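Local coordinates for protein (2Z,6E)-hedycaryol synthase (Kitasatospora setae, PDB 4MC3) that converts (2E,6E)-farnesyl diphosphate into (2Z,6E)-hedycaryol and diphosphate by a magnesium-dependent 1,11-cyclization, at residues 62-67 against 189-193. Sequence-based numbering, arbitrary orientation.
Sequences RADLDT and ELRLP
Arg191 lays its aliphatic chain across Ala63 and the side chains of Arg62, Asp64 and Thr67 in a water-bridged packing contact between the capped start of helix 65-84, with the turn leading into it, and the loop that follows helix 181-188, in the all-helical class I terpene cyclase fold. The backbones come closest at Ala63 and Arg191, whose CA atoms are 5.3 Å apart. Arg191 CG rests on Ala63 CA at 3.7 Å, while its CB faces Asp64 OD1 and the Thr67 side chain. A first torsion of 64° tucks CG between the backbone N and the carbonyl carbon, and a bend at chi2 then carries the chain past Arg62 O. The guanidinium ends between two aliphatic groups: Arg62 CB lies 3.5 Å above one face of the Arg191 guanidinium, toward its rim, and Leu192 CD2 sits over the centre of the opposite face. The two guanidinium planes are turned 73° apart. Asp64 is the N-cap of helix 65-84, taking Thr67 N on OD2 at 3.0 Å and the Thr67 hydroxyl, OG1, on OD1 at 2.8 Å. The two bonds hold the Asp64 carboxylate, and the one from OG1 sets the rotation of the Thr67 side chain, whose CG2 packs on Leu190 CB at 3.8 Å. One water donates to both Asp64 OD1 and Arg191 O; another, in the plane of the guanidinium, accepts from Arg191 NH1 and donates weakly to Arg62 O. The polar ends of the arginines are held by acids: Arg191 by Asp188, Arg62 by Glu16, and both by Asp294, a shared carboxylate that probably eases the proximity of their charges. Asp294 belongs to helix 286-309, which also meets Arg62 through Ala297 and Arg191 through Asn298, while Trp138 of helix 136-160 packs against Leu190.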
loop_
_atom_site.group_PDB
_atom_site.type_symbol
_atom_site.label_atom_id
_atom_site.label_comp_id
_atom_site.label_asym_id
_atom_site.label_seq_id
_atom_site.Cartn_x
_atom_site.Cartn_y
_atom_site.Cartn_z
ATOM N N ARG A 62 -8.439 10.110 7.855
ATOM C CA ARG A 62 -8.355 10.881 9.074
ATOM C C ARG A 62 -7.220 11.912 9.088
ATOM O O ARG A 62 -6.999 12.585 10.101
ATOM C CB ARG A 62 -8.197 9.937 10.270
ATOM C CG ARG A 62 -9.438 9.019 10.331
ATOM C CD ARG A 62 -9.288 7.978 11.431
ATOM N NE ARG A 62 -10.466 7.102 11.473
ATOM C CZ ARG A 62 -10.820 6.349 12.527
ATOM N NH1 ARG A 62 -10.073 6.369 13.610
ATOM N NH2 ARG A 62 -11.929 5.617 12.507
ATOM N N ALA A 63 -6.443 11.958 8.014
ATOM C CA ALA A 63 -5.315 12.854 8.013
ATOM C C ALA A 63 -5.694 14.325 7.952
ATOM O O ALA A 63 -6.696 14.696 7.339
ATOM C CB ALA A 63 -4.476 12.531 6.800
ATOM N N ASP A 64 -4.856 15.160 8.529
ATOM C CA ASP A 64 -4.888 16.582 8.278
ATOM C C ASP A 64 -4.461 16.887 6.827
ATOM O O ASP A 64 -3.930 16.028 6.119
ATOM C CB ASP A 64 -3.926 17.230 9.276
ATOM C CG ASP A 64 -2.505 16.739 9.088
ATOM O OD1 ASP A 64 -2.160 15.622 9.535
ATOM O OD2 ASP A 64 -1.733 17.485 8.475
ATOM N N LEU A 65 -4.703 18.100 6.357
ATOM C CA LEU A 65 -4.405 18.503 5.013
ATOM C C LEU A 65 -2.925 18.289 4.641
ATOM O O LEU A 65 -2.643 17.790 3.538
ATOM C CB LEU A 65 -4.734 19.984 4.832
ATOM C CG LEU A 65 -4.377 20.579 3.489
ATOM C CD1 LEU A 65 -5.024 19.928 2.285
ATOM C CD2 LEU A 65 -4.716 22.087 3.528
ATOM N N ASP A 66 -2.005 18.673 5.540
ATOM C CA ASP A 66 -0.511 18.588 5.302
ATOM C C ASP A 66 -0.123 17.123 5.075
ATOM O O ASP A 66 0.509 16.792 4.065
ATOM C CB ASP A 66 0.348 19.211 6.404
ATOM C CG ASP A 66 0.218 20.741 6.464
ATOM O OD1 ASP A 66 -0.182 21.386 5.454
ATOM O OD2 ASP A 66 0.556 21.295 7.526
ATOM N N THR A 67 -0.610 16.234 5.937
ATOM C CA THR A 67 -0.310 14.792 5.780
ATOM C C THR A 67 -0.941 14.252 4.522
ATOM O O THR A 67 -0.309 13.482 3.766
ATOM C CB THR A 67 -0.760 13.981 7.018
ATOM O OG1 THR A 67 -0.053 14.479 8.164
ATOM C CG2 THR A 67 -0.472 12.510 6.872
ATOM N N GLU A 189 1.267 7.591 10.057
ATOM C CA GLU A 189 1.808 7.980 11.351
ATOM C C GLU A 189 2.037 9.508 11.410
ATOM O O GLU A 189 2.052 10.068 12.498
ATOM C CB GLU A 189 3.075 7.240 11.672
ATOM C CG GLU A 189 2.912 5.759 11.801
ATOM C CD GLU A 189 4.125 5.065 12.422
ATOM O OE1 GLU A 189 4.655 5.581 13.450
ATOM O OE2 GLU A 189 4.554 4.004 11.890
ATOM N N LEU A 190 2.199 10.167 10.270
ATOM C CA LEU A 190 2.445 11.589 10.238
ATOM C C LEU A 190 1.253 12.374 10.816
ATOM O O LEU A 190 1.447 13.499 11.299
ATOM C CB LEU A 190 2.753 12.050 8.843
ATOM C CG LEU A 190 4.207 11.909 8.387
ATOM C CD1 LEU A 190 4.777 10.544 8.393
ATOM C CD2 LEU A 190 4.420 12.431 6.992
ATOM N N ARG A 191 0.043 11.805 10.780
ATOM C CA ARG A 191 -1.132 12.525 11.285
ATOM C C ARG A 191 -1.509 12.178 12.714
ATOM O O ARG A 191 -2.407 12.815 13.299
ATOM C CB ARG A 191 -2.336 12.371 10.369
ATOM C CG ARG A 191 -2.915 10.998 10.200
ATOM C CD ARG A 191 -4.011 10.643 11.171
ATOM N NE ARG A 191 -4.331 9.235 11.066
ATOM C CZ ARG A 191 -5.164 8.581 11.852
ATOM N NH1 ARG A 191 -5.820 9.238 12.819
ATOM N NH2 ARG A 191 -5.307 7.283 11.726
ATOM N N LEU A 192 -0.840 11.201 13.303
ATOM C CA LEU A 192 -1.108 10.783 14.668
ATOM C C LEU A 192 -0.465 11.856 15.622
ATOM O O LEU A 192 0.397 12.596 15.215
ATOM C CB LEU A 192 -0.485 9.414 14.924
ATOM C CG LEU A 192 -0.999 8.249 14.053
ATOM C CD1 LEU A 192 -0.215 6.991 14.359
ATOM C CD2 LEU A 192 -2.482 8.027 14.240
ATOM N N PRO A 193 -0.937 11.896 16.865
ATOM C CA PRO A 193 -0.358 12.765 17.900
ATOM C C PRO A 193 1.097 12.438 18.173
ATOM O O PRO A 193 1.857 13.330 18.490
ATOM C CB PRO A 193 -1.228 12.468 19.131
ATOM C CG PRO A 193 -2.532 12.024 18.547
ATOM C CD PRO A 193 -2.135 11.195 17.339
HETATM O O HOH W 1 -6.343 12.074 13.323
HETATM O O HOH W 2 -3.001 15.482 12.347
#